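Local atomic coordinates of MutT/nudix family protein (Enterococcus faecalis, PDB entry 2FML), a protein that is of unknown function but, as a Nudix-family protein with a winged-helix domain related to that of NrtR regulators, may hydrolyse or sense a nucleoside diphosphate derivative. Residues H147-E152 with E163-T168; P38-D43 with E83-S88; M44-Y49 with V99-E104; V58-R63 with D180-D185; Q156-S161 with E188-A193. All coordinates share one frame; numbering follows the deposited sequence.

Contact 1 (H147-E152 with E163-T168)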
# COMPACT_ATOMS: atom_id res chain seq x y z
N HIS A 147 -14.47 18.77 -11.24
CA HIS A 147 -13.73 20.04 -11.16
C HIS A 147 -12.41 19.79 -10.53
O HIS A 147 -12.27 18.90 -9.67
CB HIS A 147 -14.47 21.06 -10.30
CG HIS A 147 -15.81 21.48 -10.81
ND1 HIS A 147 -16.98 21.30 -10.08
CD2 HIS A 147 -16.18 22.09 -11.97
CE1 HIS A 147 -18.00 21.79 -10.77
NE2 HIS A 147 -17.54 22.25 -11.92
N TRP A 148 -11.46 20.64 -10.89
CA TRP A 148 -10.21 20.77 -10.18
C TRP A 148 -10.48 21.71 -9.01
O TRP A 148 -10.72 22.89 -9.21
CB TRP A 148 -9.15 21.41 -11.12
CG TRP A 148 -8.58 20.45 -12.13
CD1 TRP A 148 -8.76 20.45 -13.51
CD2 TRP A 148 -7.70 19.35 -11.85
NE1 TRP A 148 -8.08 19.40 -14.07
CE2 TRP A 148 -7.40 18.72 -13.08
CE3 TRP A 148 -7.15 18.81 -10.66
CZ2 TRP A 148 -6.58 17.61 -13.16
CZ3 TRP A 148 -6.31 17.72 -10.75
CH2 TRP A 148 -6.01 17.14 -12.02
N PHE A 149 -10.47 21.18 -7.79
CA PHE A 149 -10.63 21.98 -6.60
C PHE A 149 -9.29 22.58 -6.21
O PHE A 149 -8.26 21.92 -6.22
CB PHE A 149 -11.17 21.13 -5.44
CG PHE A 149 -12.70 21.04 -5.40
CD1 PHE A 149 -13.41 20.47 -6.46
CD2 PHE A 149 -13.41 21.46 -4.26
CE1 PHE A 149 -14.80 20.40 -6.44
CE2 PHE A 149 -14.82 21.37 -4.19
CZ PHE A 149 -15.51 20.87 -5.30
N ASN A 150 -9.31 23.84 -5.84
CA ASN A 150 -8.17 24.45 -5.21
C ASN A 150 -7.81 23.76 -3.91
O ASN A 150 -8.65 23.59 -3.03
CB ASN A 150 -8.57 25.87 -4.84
CG ASN A 150 -7.59 26.85 -5.32
OD1 ASN A 150 -7.87 27.58 -6.29
ND2 ASN A 150 -6.38 26.84 -4.71
N LEU A 151 -6.56 23.39 -3.76
CA LEU A 151 -6.11 22.75 -2.54
C LEU A 151 -5.02 23.62 -1.82
O LEU A 151 -3.93 23.87 -2.35
CB LEU A 151 -5.61 21.35 -2.89
CG LEU A 151 -4.60 20.75 -1.91
CD1 LEU A 151 -5.21 20.33 -0.55
CD2 LEU A 151 -3.90 19.57 -2.60
N GLU A 152 -5.31 24.04 -0.60
CA GLU A 152 -4.40 24.92 0.13
C GLU A 152 -4.16 24.41 1.56
O GLU A 152 -5.11 24.03 2.28
CB GLU A 152 -4.99 26.32 0.13
CG GLU A 152 -4.19 27.33 0.82
CD GLU A 152 -4.09 28.62 0.05
OE1 GLU A 152 -5.15 29.14 -0.40
OE2 GLU A 152 -2.95 29.13 -0.11
N GLU A 163 -15.82 27.35 -6.27
CA GLU A 163 -17.01 28.23 -6.13
C GLU A 163 -17.38 28.32 -4.63
O GLU A 163 -16.53 28.71 -3.83
CB GLU A 163 -18.18 27.78 -7.04
CG GLU A 163 -18.01 28.19 -8.55
CD GLU A 163 -18.95 27.38 -9.49
OE1 GLU A 163 -19.99 26.91 -8.99
OE2 GLU A 163 -18.65 27.20 -10.71
N ASP A 164 -18.61 27.93 -4.27
CA ASP A 164 -19.08 28.01 -2.88
C ASP A 164 -18.88 26.76 -2.03
O ASP A 164 -19.32 26.70 -0.88
CB ASP A 164 -20.52 28.47 -2.81
CG ASP A 164 -20.64 29.98 -2.69
OD1 ASP A 164 -20.66 30.50 -1.53
OD2 ASP A 164 -20.70 30.66 -3.75
N VAL A 165 -18.20 25.77 -2.62
CA VAL A 165 -17.88 24.53 -1.95
C VAL A 165 -16.59 24.68 -1.17
O VAL A 165 -15.61 25.23 -1.68
CB VAL A 165 -17.77 23.35 -2.97
CG1 VAL A 165 -17.55 22.00 -2.22
CG2 VAL A 165 -19.01 23.34 -3.86
N GLU A 166 -16.61 24.20 0.07
CA GLU A 166 -15.53 24.37 1.04
C GLU A 166 -15.44 23.13 1.91
O GLU A 166 -16.35 22.82 2.66
CB GLU A 166 -15.74 25.61 1.92
CG GLU A 166 -14.65 25.84 2.98
CD GLU A 166 -15.21 26.39 4.34
OE1 GLU A 166 -15.89 25.67 5.12
OE2 GLU A 166 -14.95 27.58 4.63
N ILE A 167 -14.34 22.43 1.76
CA ILE A 167 -14.01 21.23 2.49
C ILE A 167 -12.67 21.44 3.14
O ILE A 167 -11.69 21.71 2.44
CB ILE A 167 -13.89 20.00 1.55
CG1 ILE A 167 -15.23 19.79 0.79
CG2 ILE A 167 -13.25 18.79 2.33
CD1 ILE A 167 -15.11 19.00 -0.43
N THR A 168 -12.66 21.32 4.46
CA THR A 168 -11.50 21.60 5.30
C THR A 168 -11.28 20.37 6.14
O THR A 168 -12.20 19.89 6.77
CB THR A 168 -11.72 22.85 6.16
OG1 THR A 168 -11.80 23.95 5.26
CG2 THR A 168 -10.50 23.12 7.10

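Contact 2 (P38-D43 with E83-S88)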
# COMPACT_ATOMS: atom_id res chain seq x y z
N PRO A 38 -15.98 -9.10 0.04
CA PRO A 38 -16.31 -7.69 -0.16
C PRO A 38 -16.48 -7.33 -1.64
O PRO A 38 -16.01 -8.08 -2.53
CB PRO A 38 -15.10 -6.97 0.42
CG PRO A 38 -13.92 -7.94 0.14
CD PRO A 38 -14.51 -9.32 0.20
N SER A 39 -17.15 -6.19 -1.91
CA SER A 39 -16.97 -5.48 -3.18
C SER A 39 -15.63 -4.79 -3.12
O SER A 39 -15.15 -4.31 -2.05
CB SER A 39 -18.10 -4.51 -3.49
OG SER A 39 -19.33 -5.22 -3.50
N LEU A 40 -14.97 -4.77 -4.26
CA LEU A 40 -13.66 -4.18 -4.40
C LEU A 40 -13.75 -2.93 -5.28
O LEU A 40 -14.21 -2.98 -6.41
CB LEU A 40 -12.66 -5.17 -5.06
CG LEU A 40 -11.16 -4.66 -5.09
CD1 LEU A 40 -10.70 -4.65 -3.64
CD2 LEU A 40 -10.30 -5.60 -5.90
N THR A 41 -13.27 -1.81 -4.75
CA THR A 41 -13.29 -0.59 -5.52
C THR A 41 -11.89 0.01 -5.53
O THR A 41 -10.95 -0.53 -4.89
CB THR A 41 -14.29 0.48 -4.94
OG1 THR A 41 -13.94 0.76 -3.60
CG2 THR A 41 -15.73 0.05 -4.96
N VAL A 42 -11.76 1.06 -6.36
CA VAL A 42 -10.54 1.83 -6.54
C VAL A 42 -11.00 3.28 -6.44
O VAL A 42 -12.09 3.61 -6.85
CB VAL A 42 -9.83 1.57 -7.95
CG1 VAL A 42 -9.15 0.25 -7.97
CG2 VAL A 42 -10.82 1.69 -9.13
N ASP A 43 -10.13 4.14 -5.94
CA ASP A 43 -10.38 5.56 -5.92
C ASP A 43 -9.06 6.23 -6.29
O ASP A 43 -7.94 5.70 -5.98
CB ASP A 43 -10.79 6.01 -4.49
CG ASP A 43 -12.27 5.73 -4.21
OD1 ASP A 43 -13.13 6.49 -4.74
OD2 ASP A 43 -12.59 4.74 -3.49
N GLU A 83 -9.68 -7.72 -14.26
CA GLU A 83 -8.90 -6.49 -14.23
C GLU A 83 -8.11 -6.43 -12.89
O GLU A 83 -8.66 -6.74 -11.85
CB GLU A 83 -9.85 -5.32 -14.00
CG GLU A 83 -10.36 -4.63 -15.19
CD GLU A 83 -11.09 -3.35 -14.81
OE1 GLU A 83 -11.83 -3.30 -13.76
OE2 GLU A 83 -10.93 -2.41 -15.60
N SER A 84 -6.88 -5.94 -12.93
CA SER A 84 -6.15 -5.62 -11.69
C SER A 84 -6.72 -4.30 -11.28
O SER A 84 -7.41 -3.65 -12.08
CB SER A 84 -4.66 -5.49 -11.98
OG SER A 84 -4.51 -4.46 -12.91
N THR A 85 -6.42 -3.90 -10.03
CA THR A 85 -6.83 -2.61 -9.54
C THR A 85 -6.20 -1.47 -10.33
O THR A 85 -6.85 -0.45 -10.52
CB THR A 85 -6.61 -2.42 -8.02
OG1 THR A 85 -5.21 -2.53 -7.69
CG2 THR A 85 -7.46 -3.39 -7.18
N GLU A 86 -4.92 -1.61 -10.69
CA GLU A 86 -4.24 -0.70 -11.59
C GLU A 86 -5.03 -0.41 -12.93
O GLU A 86 -5.30 0.74 -13.29
CB GLU A 86 -2.84 -1.24 -11.96
CG GLU A 86 -1.82 -1.16 -10.88
CD GLU A 86 -1.83 -2.39 -9.93
OE1 GLU A 86 -2.68 -3.31 -10.07
OE2 GLU A 86 -0.94 -2.43 -9.03
N ASP A 87 -5.39 -1.47 -13.65
CA ASP A 87 -6.22 -1.39 -14.87
C ASP A 87 -7.54 -0.66 -14.56
O ASP A 87 -7.99 0.23 -15.30
CB ASP A 87 -6.61 -2.81 -15.27
CG ASP A 87 -5.48 -3.59 -15.90
OD1 ASP A 87 -4.46 -2.96 -16.30
OD2 ASP A 87 -5.65 -4.84 -16.04
N SER A 88 -8.15 -1.07 -13.46
CA SER A 88 -9.47 -0.61 -13.10
C SER A 88 -9.46 0.93 -12.78
O SER A 88 -10.36 1.71 -13.21
CB SER A 88 -10.00 -1.48 -11.92
OG SER A 88 -11.34 -1.12 -11.58

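Contact 3 (M44-Y49 with V99-E104)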
# COMPACT_ATOMS: atom_id res chain seq x y z
N MSE A 44 -9.16 7.40 -6.90
CA MSE A 44 -8.00 8.04 -7.48
C MSE A 44 -7.84 9.44 -6.98
O MSE A 44 -8.79 10.23 -7.04
CB MSE A 44 -8.14 8.00 -9.00
CG MSE A 44 -7.18 8.84 -9.75
SE MSE A 44 -5.33 8.08 -9.80
CE MSE A 44 -4.66 9.30 -8.77
N VAL A 45 -6.63 9.75 -6.45
CA VAL A 45 -6.31 11.13 -6.04
C VAL A 45 -5.43 11.75 -7.10
O VAL A 45 -4.28 11.37 -7.24
CB VAL A 45 -5.65 11.24 -4.65
CG1 VAL A 45 -5.36 12.73 -4.34
CG2 VAL A 45 -6.53 10.58 -3.52
N LEU A 46 -6.01 12.67 -7.88
CA LEU A 46 -5.32 13.38 -8.95
C LEU A 46 -4.95 14.77 -8.49
O LEU A 46 -5.82 15.54 -8.13
CB LEU A 46 -6.19 13.48 -10.22
CG LEU A 46 -6.59 12.19 -10.92
CD1 LEU A 46 -7.43 12.56 -12.13
CD2 LEU A 46 -5.34 11.48 -11.39
N LEU A 47 -3.65 15.07 -8.54
CA LEU A 47 -3.09 16.31 -8.07
C LEU A 47 -2.40 16.96 -9.23
O LEU A 47 -1.67 16.31 -9.99
CB LEU A 47 -2.05 16.03 -6.99
CG LEU A 47 -2.54 15.48 -5.68
CD1 LEU A 47 -1.36 15.36 -4.73
CD2 LEU A 47 -3.69 16.34 -5.09
N CYS A 48 -2.62 18.26 -9.38
CA CYS A 48 -1.90 19.04 -10.37
C CYS A 48 -1.41 20.33 -9.70
O CYS A 48 -1.68 20.58 -8.52
CB CYS A 48 -2.80 19.29 -11.60
SG CYS A 48 -4.17 20.42 -11.36
N TYR A 49 -0.73 21.17 -10.48
CA TYR A 49 -0.36 22.45 -9.96
C TYR A 49 -0.46 23.51 -11.05
O TYR A 49 0.15 23.35 -12.09
CB TYR A 49 1.05 22.32 -9.38
CG TYR A 49 1.75 23.60 -9.00
CD1 TYR A 49 1.56 24.18 -7.73
CD2 TYR A 49 2.67 24.19 -9.88
CE1 TYR A 49 2.27 25.36 -7.40
CE2 TYR A 49 3.35 25.33 -9.55
CZ TYR A 49 3.14 25.93 -8.33
OH TYR A 49 3.87 27.07 -8.07
N VAL A 99 -9.92 11.85 -18.17
CA VAL A 99 -8.45 11.97 -18.13
C VAL A 99 -7.76 10.63 -18.42
O VAL A 99 -8.12 9.57 -17.85
CB VAL A 99 -8.01 12.56 -16.80
CG1 VAL A 99 -6.50 12.86 -16.82
CG2 VAL A 99 -8.85 13.80 -16.50
N VAL A 100 -6.81 10.68 -19.37
CA VAL A 100 -5.96 9.56 -19.71
C VAL A 100 -4.59 9.70 -18.98
O VAL A 100 -3.83 10.62 -19.27
CB VAL A 100 -5.77 9.44 -21.24
CG1 VAL A 100 -5.00 8.19 -21.58
CG2 VAL A 100 -7.11 9.46 -21.97
N ILE A 101 -4.33 8.81 -18.01
CA ILE A 101 -3.02 8.61 -17.36
C ILE A 101 -2.50 7.22 -17.75
O ILE A 101 -3.30 6.34 -18.02
CB ILE A 101 -3.10 8.67 -15.82
CG1 ILE A 101 -4.46 8.24 -15.33
CG2 ILE A 101 -3.00 10.08 -15.32
CD1 ILE A 101 -4.79 8.89 -14.06
N SER A 102 -1.18 7.03 -17.78
CA SER A 102 -0.57 5.69 -17.97
C SER A 102 -0.14 5.07 -16.63
O SER A 102 0.00 5.78 -15.63
CB SER A 102 0.62 5.76 -18.93
OG SER A 102 1.70 6.43 -18.29
N GLN A 103 0.03 3.75 -16.62
CA GLN A 103 0.33 2.99 -15.39
C GLN A 103 1.58 3.45 -14.69
O GLN A 103 1.62 3.49 -13.45
CB GLN A 103 0.48 1.49 -15.66
CG GLN A 103 0.42 0.63 -14.36
CD GLN A 103 -0.32 -0.74 -14.54
OE1 GLN A 103 -1.43 -0.81 -15.12
NE2 GLN A 103 0.29 -1.81 -13.99
N GLU A 104 2.59 3.78 -15.50
CA GLU A 104 3.91 4.13 -15.04
C GLU A 104 3.82 5.41 -14.24
O GLU A 104 4.71 5.69 -13.44
CB GLU A 104 4.87 4.32 -16.23
CG GLU A 104 4.38 3.82 -17.61
CD GLU A 104 4.55 2.29 -17.85
OE1 GLU A 104 5.48 1.89 -18.62
OE2 GLU A 104 3.74 1.49 -17.29

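Contact 4 (V58-R63 with D180-D185)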
# COMPACT_ATOMS: atom_id res chain seq x y z
N VAL A 58 -6.87 19.52 -6.73
CA VAL A 58 -7.20 18.11 -6.62
C VAL A 58 -8.56 17.90 -7.33
O VAL A 58 -9.44 18.75 -7.23
CB VAL A 58 -7.25 17.66 -5.14
CG1 VAL A 58 -8.30 18.48 -4.34
CG2 VAL A 58 -7.50 16.09 -5.05
N LEU A 59 -8.69 16.81 -8.09
CA LEU A 59 -9.92 16.59 -8.85
C LEU A 59 -10.98 15.92 -7.95
O LEU A 59 -10.67 14.92 -7.28
CB LEU A 59 -9.64 15.73 -10.08
CG LEU A 59 -10.75 15.55 -11.09
CD1 LEU A 59 -10.20 14.94 -12.34
CD2 LEU A 59 -11.79 14.60 -10.45
N LEU A 60 -12.19 16.47 -7.94
CA LEU A 60 -13.35 15.90 -7.18
C LEU A 60 -14.51 15.80 -8.15
O LEU A 60 -14.57 16.55 -9.10
CB LEU A 60 -13.78 16.77 -6.00
CG LEU A 60 -12.80 16.99 -4.86
CD1 LEU A 60 -13.43 17.80 -3.72
CD2 LEU A 60 -12.27 15.61 -4.31
N ILE A 61 -15.43 14.88 -7.89
CA ILE A 61 -16.64 14.79 -8.68
C ILE A 61 -17.77 14.94 -7.71
O ILE A 61 -17.63 14.59 -6.54
CB ILE A 61 -16.82 13.41 -9.37
CG1 ILE A 61 -16.83 12.29 -8.30
CG2 ILE A 61 -15.76 13.18 -10.41
CD1 ILE A 61 -17.68 11.05 -8.64
N GLN A 62 -18.91 15.46 -8.20
CA GLN A 62 -20.16 15.46 -7.46
C GLN A 62 -20.93 14.23 -7.90
O GLN A 62 -21.29 14.10 -9.07
CB GLN A 62 -21.00 16.72 -7.68
CG GLN A 62 -22.28 16.67 -6.88
CD GLN A 62 -23.11 17.94 -6.95
OE1 GLN A 62 -23.61 18.44 -5.92
NE2 GLN A 62 -23.28 18.44 -8.14
N ARG A 63 -21.17 13.35 -6.94
CA ARG A 63 -21.85 12.08 -7.22
C ARG A 63 -23.28 12.32 -7.60
O ARG A 63 -23.97 13.11 -6.98
CB ARG A 63 -21.77 11.18 -5.99
CG ARG A 63 -20.28 10.89 -5.53
CD ARG A 63 -20.28 9.96 -4.33
NE ARG A 63 -21.24 8.86 -4.49
CZ ARG A 63 -20.99 7.71 -5.12
NH1 ARG A 63 -19.79 7.47 -5.69
NH2 ARG A 63 -21.97 6.80 -5.19
N ASP A 180 -18.79 21.75 3.55
CA ASP A 180 -19.05 20.52 2.83
C ASP A 180 -18.22 19.34 3.35
O ASP A 180 -17.12 19.52 3.80
CB ASP A 180 -18.83 20.81 1.34
CG ASP A 180 -19.86 21.82 0.82
OD1 ASP A 180 -21.01 21.42 0.50
OD2 ASP A 180 -19.53 23.03 0.77
N THR A 181 -18.80 18.15 3.27
CA THR A 181 -18.25 16.93 3.76
C THR A 181 -18.06 15.95 2.57
O THR A 181 -18.99 15.71 1.80
CB THR A 181 -19.17 16.30 4.90
OG1 THR A 181 -19.36 17.23 5.99
CG2 THR A 181 -18.53 15.07 5.49
N LEU A 182 -16.87 15.38 2.43
CA LEU A 182 -16.63 14.39 1.40
C LEU A 182 -17.44 13.12 1.67
O LEU A 182 -17.60 12.71 2.87
CB LEU A 182 -15.15 14.05 1.34
CG LEU A 182 -14.26 15.17 0.77
CD1 LEU A 182 -12.80 14.96 1.14
CD2 LEU A 182 -14.44 15.23 -0.73
N ALA A 183 -17.94 12.54 0.58
CA ALA A 183 -18.51 11.21 0.58
C ALA A 183 -17.60 10.12 1.21
O ALA A 183 -16.37 10.19 1.17
CB ALA A 183 -18.89 10.80 -0.88
N PHE A 184 -18.24 9.09 1.75
CA PHE A 184 -17.54 7.91 2.22
C PHE A 184 -16.48 8.30 3.26
O PHE A 184 -16.78 9.15 4.11
CB PHE A 184 -16.94 7.09 1.06
CG PHE A 184 -17.96 6.68 0.00
CD1 PHE A 184 -18.83 5.64 0.24
CD2 PHE A 184 -18.00 7.32 -1.24
CE1 PHE A 184 -19.76 5.24 -0.75
CE2 PHE A 184 -18.87 6.96 -2.21
CZ PHE A 184 -19.79 5.87 -1.97
N ASP A 185 -15.29 7.71 3.14
CA ASP A 185 -14.12 8.01 3.96
C ASP A 185 -13.08 8.73 3.08
O ASP A 185 -11.91 8.71 3.36
CB ASP A 185 -13.52 6.70 4.53
CG ASP A 185 -13.08 5.71 3.43
OD1 ASP A 185 -13.45 5.90 2.25
OD2 ASP A 185 -12.36 4.73 3.73

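Contact 5 (Q156-S161 with E188-A193)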
# COMPACT_ATOMS: atom_id res chain seq x y z
N GLN A 156 -2.12 22.89 10.08
CA GLN A 156 -2.32 21.43 10.10
C GLN A 156 -3.60 21.00 9.35
O GLN A 156 -4.05 19.88 9.48
CB GLN A 156 -2.27 20.89 11.53
CG GLN A 156 -1.00 21.34 12.34
CD GLN A 156 0.37 21.05 11.63
OE1 GLN A 156 0.72 19.88 11.34
NE2 GLN A 156 1.14 22.11 11.36
N HIS A 157 -4.16 21.93 8.56
CA HIS A 157 -5.40 21.75 7.81
C HIS A 157 -5.15 22.03 6.36
O HIS A 157 -4.29 22.77 6.00
CB HIS A 157 -6.52 22.74 8.25
CG HIS A 157 -6.89 22.61 9.69
ND1 HIS A 157 -7.03 23.69 10.52
CD2 HIS A 157 -7.10 21.52 10.45
CE1 HIS A 157 -7.32 23.27 11.74
NE2 HIS A 157 -7.36 21.95 11.72
N ILE A 158 -5.99 21.43 5.55
CA ILE A 158 -6.05 21.70 4.13
C ILE A 158 -7.47 22.01 3.75
O ILE A 158 -8.41 21.42 4.31
CB ILE A 158 -5.51 20.50 3.28
CG1 ILE A 158 -6.22 19.16 3.58
CG2 ILE A 158 -4.04 20.38 3.48
CD1 ILE A 158 -5.72 18.01 2.61
N THR A 159 -7.63 22.94 2.82
CA THR A 159 -8.95 23.30 2.31
C THR A 159 -8.96 23.01 0.77
O THR A 159 -8.07 23.39 0.06
CB THR A 159 -9.22 24.82 2.58
OG1 THR A 159 -9.19 25.01 3.99
CG2 THR A 159 -10.58 25.31 2.04
N LEU A 160 -10.01 22.33 0.33
CA LEU A 160 -10.36 22.09 -1.04
C LEU A 160 -11.53 22.99 -1.36
O LEU A 160 -12.59 22.90 -0.72
CB LEU A 160 -10.80 20.64 -1.22
CG LEU A 160 -10.26 19.46 -0.39
CD1 LEU A 160 -10.77 18.16 -1.01
CD2 LEU A 160 -8.75 19.42 -0.30
N SER A 161 -11.35 23.84 -2.35
CA SER A 161 -12.39 24.78 -2.69
C SER A 161 -12.68 24.87 -4.17
O SER A 161 -11.79 24.75 -4.99
CB SER A 161 -12.18 26.16 -2.04
OG SER A 161 -10.91 26.73 -2.24
N GLU A 188 -10.30 10.87 4.65
CA GLU A 188 -9.14 10.09 5.07
C GLU A 188 -8.19 9.76 3.96
O GLU A 188 -7.03 9.57 4.20
CB GLU A 188 -9.51 8.74 5.74
CG GLU A 188 -10.11 8.84 7.11
CD GLU A 188 -10.83 7.56 7.43
OE1 GLU A 188 -10.14 6.53 7.36
OE2 GLU A 188 -12.08 7.58 7.69
N ILE A 189 -8.75 9.47 2.80
CA ILE A 189 -7.97 9.17 1.64
C ILE A 189 -7.20 10.43 1.12
O ILE A 189 -6.03 10.32 0.75
CB ILE A 189 -8.84 8.56 0.48
CG1 ILE A 189 -9.83 7.43 0.94
CG2 ILE A 189 -7.93 8.20 -0.68
CD1 ILE A 189 -10.51 6.69 -0.27
N ILE A 190 -7.83 11.59 1.09
CA ILE A 190 -7.11 12.81 0.66
C ILE A 190 -5.97 13.21 1.61
O ILE A 190 -4.84 13.55 1.18
CB ILE A 190 -8.10 13.96 0.40
CG1 ILE A 190 -8.84 13.60 -0.87
CG2 ILE A 190 -7.32 15.37 0.18
CD1 ILE A 190 -10.04 14.37 -1.20
N ILE A 191 -6.26 13.16 2.90
CA ILE A 191 -5.25 13.36 3.94
C ILE A 191 -4.11 12.33 3.80
O ILE A 191 -2.93 12.69 3.87
CB ILE A 191 -5.93 13.28 5.34
CG1 ILE A 191 -6.90 14.46 5.50
CG2 ILE A 191 -4.97 13.14 6.50
CD1 ILE A 191 -6.28 15.75 5.58
N LYS A 192 -4.44 11.06 3.60
CA LYS A 192 -3.36 10.05 3.35
C LYS A 192 -2.47 10.44 2.16
O LYS A 192 -1.24 10.36 2.25
CB LYS A 192 -3.93 8.63 3.18
CG LYS A 192 -2.92 7.43 3.15
CD LYS A 192 -2.43 6.89 4.55
CE LYS A 192 -3.46 6.26 5.46
NZ LYS A 192 -2.74 5.65 6.74
N ALA A 193 -3.09 10.87 1.07
CA ALA A 193 -2.38 11.31 -0.14
C ALA A 193 -1.53 12.53 0.12
O ALA A 193 -0.34 12.59 -0.34
CB ALA A 193 -3.38 11.57 -1.32

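Contact 1 (H147-E152 with E163-T168)
Phe149 and Val165 meet ring edge to methyl: CG1 of Val165 sits in the plane of the phenyl ring, 3.4 Å from its CE2, a tight fit for two carbons. The two side chains cross at about a right angle. Val165 presents this methyl because CG1 is anti to its backbone N (chi1 -175°), while CG2 takes the place opposite the carbonyl carbon. A looser touch joins CE2 of Phe149 to CD1 of Ile167 at 4.5 Å, oblique to the ring. His147 O also lies in the ring plane at the edge.

Around this first shell, Trp72 packs edge-to-face with the same ring and Leu60 and Leu160 add further apolar contacts. The backbone of Phe149 is bonded to Val58, and Glu166 N is held by the Asp180 carboxylate. Strands 143-154 and 165-170 flank strand 157-162, so the pair reaches across the middle strand of an antiparallel three-strand meander within the Nudix domain.

Contact 2 (P38-D43 with E83-S88)
Val42 packs against the first turn of helix 85-97 through both of its methyls. CG1 of Val42 lies 3.5 Å from Thr85 O and 3.7 Å from Thr85 CB, while CG2, set between the backbone N and the carbonyl carbon, turns to Ser88, 3.8 Å from its OG. Leu40 adds a methyl-to-methyl touch, CD2 against Thr85 CG2 at 3.8 Å, the two side chains crossing near a right angle. All of this is van der Waals contact.

Hydrogen bonding shapes the helix start instead. Ser84 is the N-cap, and its OG takes the amide of Asp87 at 3.2 Å in a nearly straight bond (173°). Ser88 OG gives a weak bond to Glu83 OE1, an oxygen that also forms a salt bridge with Arg91. Thr85 turns its methyl to the strand and bonds through OG1 to Tyr128 OH; its backbone N is bonded to Ser113 OG of the second subunit.

Glu83 and Arg91 belong to the Nudix box, whose helix 85-97 is thus laid on the early part of strand 39-50. Strand 123-131 runs beside that strand, and Leu40 also touches Val124 of the second subunit.

Contact 3 (M44-Y49 with V99-E104)
Leu46 and Ile101 meet through methyl groups, with no ring, amide or carboxylate between them; a flat group close by is the ring of Tyr128, whose side chain Met44 touches from the strand. The central atom is CD1 of Ile101. It reaches CD2 of Leu46 at 3.8 Å, and the two side chains run slantwise past one another rather than end to end.

Met44, present as selenomethionine, supplies the second partner: its SE is 4.4 Å from the same CD1 of Ile101, a looser touch. Within the strand, SE of Met44 and CD2 of Leu46 are themselves 3.8 Å apart, so the isoleucine tip faces a pair of touching groups from alternate residues. Met44 begins with CG anti to its backbone N (chi1 168°) and then folds at chi2 (74°), which carries the selenium to the neighbourhood of Leu46. The isoleucine is less relaxed: its chi1 of 28° lies well away from a staggered position.

Met44 and Leu46 also pack on Thr93 of helix 85-97 and on Ala130 of strand 123-131. Ile101 touches Ile132 as well, so the loop linking helix 85-97 to strand 106-112 folds back against the sheet face that carries the Nudix helix, close to where strand 123-131 ends.

Contact 4 (V58-R63 with D180-D185)
Arg63 reaches Phe184 by a long arm with one kink: CG starts opposite the carbonyl carbon, chi2 is extended, and a bend at chi3 (44°) brings the guanidinium round to the phenyl ring. Phe184 turns its ring to the arginine with CG likewise opposite the carbonyl carbon (chi1 -56°).

The ring comes edge-on. Its CE2 lies 3.5 Å above the guanidinium plane, displaced to the rim, with NH1 of Arg63 3.6 Å from CE2 of Phe184 and close to the ring plane. The two planes stand 80° apart, a T-shaped arrangement in which the ring edge meets the guanidinium face; the positive group does not lie over the pi face. Arg63 NE is bonded to Pro67 O, which helps fix the rotation of the group. Lower on the arm, CD of Arg63 rests on CB of Ala183 at 3.8 Å.

Three residues earlier in the strand, CD1 of Leu60 touches CD2 of Leu182 at 4.1 Å, their side chains crossing nearly perpendicularly. Phe68 meets the Phe184 ring edge-to-face, and a glycerol, probably from the crystallisation liquor, lies near that ring. Strand 55-63 belongs to the mixed sheet of the Nudix fold, and in this protein the loop leading into helix 186-200 lies against it.

Contact 5 (Q156-S161 with E188-A193)
Ile158 lies in the layered core of the Nudix fold, where helix 186-200 packs on the face of the sheet that includes strand 157-162. The strand and helix segments pass 10.6 Å apart at their axes, with directions 116° apart, so the helix runs across the strand rather than along it.

From CB, which points to the helix, the longer branch of Ile158 goes into the position between the backbone N and the carbonyl carbon (chi1 55°). CG1 of Ile158 comes within 4.0 Å of Ile191 CD1. Beyond it chi2 is extended, and the terminal CD1 of Ile158 enters between two consecutive helix residues: Ile191 CD1 is 3.8 Å away, Ile190 CG2 3.9 Å. Ile190 and Ile191 both pass Ile158 at a slant.

Ile191 starts to one side of the strand, yet its bent chain swings CD1 back to the strand; it also packs on Leu169 and Leu171. Leu151 of the neighbouring strand 143-154 touches both Ile158 and Leu160, so the two strands share the apolar surface under the helix.

Two residues on from Ile158, Leu160 takes a chi1 of -32°, off the staggered position, and meets Ile190 tip to tip, CD1 to CD1 at 3.9 Å.

Overall arrangement
All five contacts reach one mixed sheet, with helices on both faces. Contacts 2 and 3 share strand 39-50, their centres 16 Å apart, on the side of helix 85-97; contact 5 sets helix 186-200 against the other side, where Val45 packs on Ala193. Contacts 1, 4 and 5 cluster, with centres 10 to 11 Å apart, and Leu60, Leu160, Leu182 and Ile190 pack together between contacts 4 and 5. The centres of contacts 1 and 2 are 27 Å apart, on opposite sides of the chain's centre. Along the chain, contacts 2 and 3 interlock, contact 1 nests inside the loop closed by contact 4, and contact 5 alternates with both. Distant segments thus form a helix-sheet-helix sandwich carrying the Nudix box.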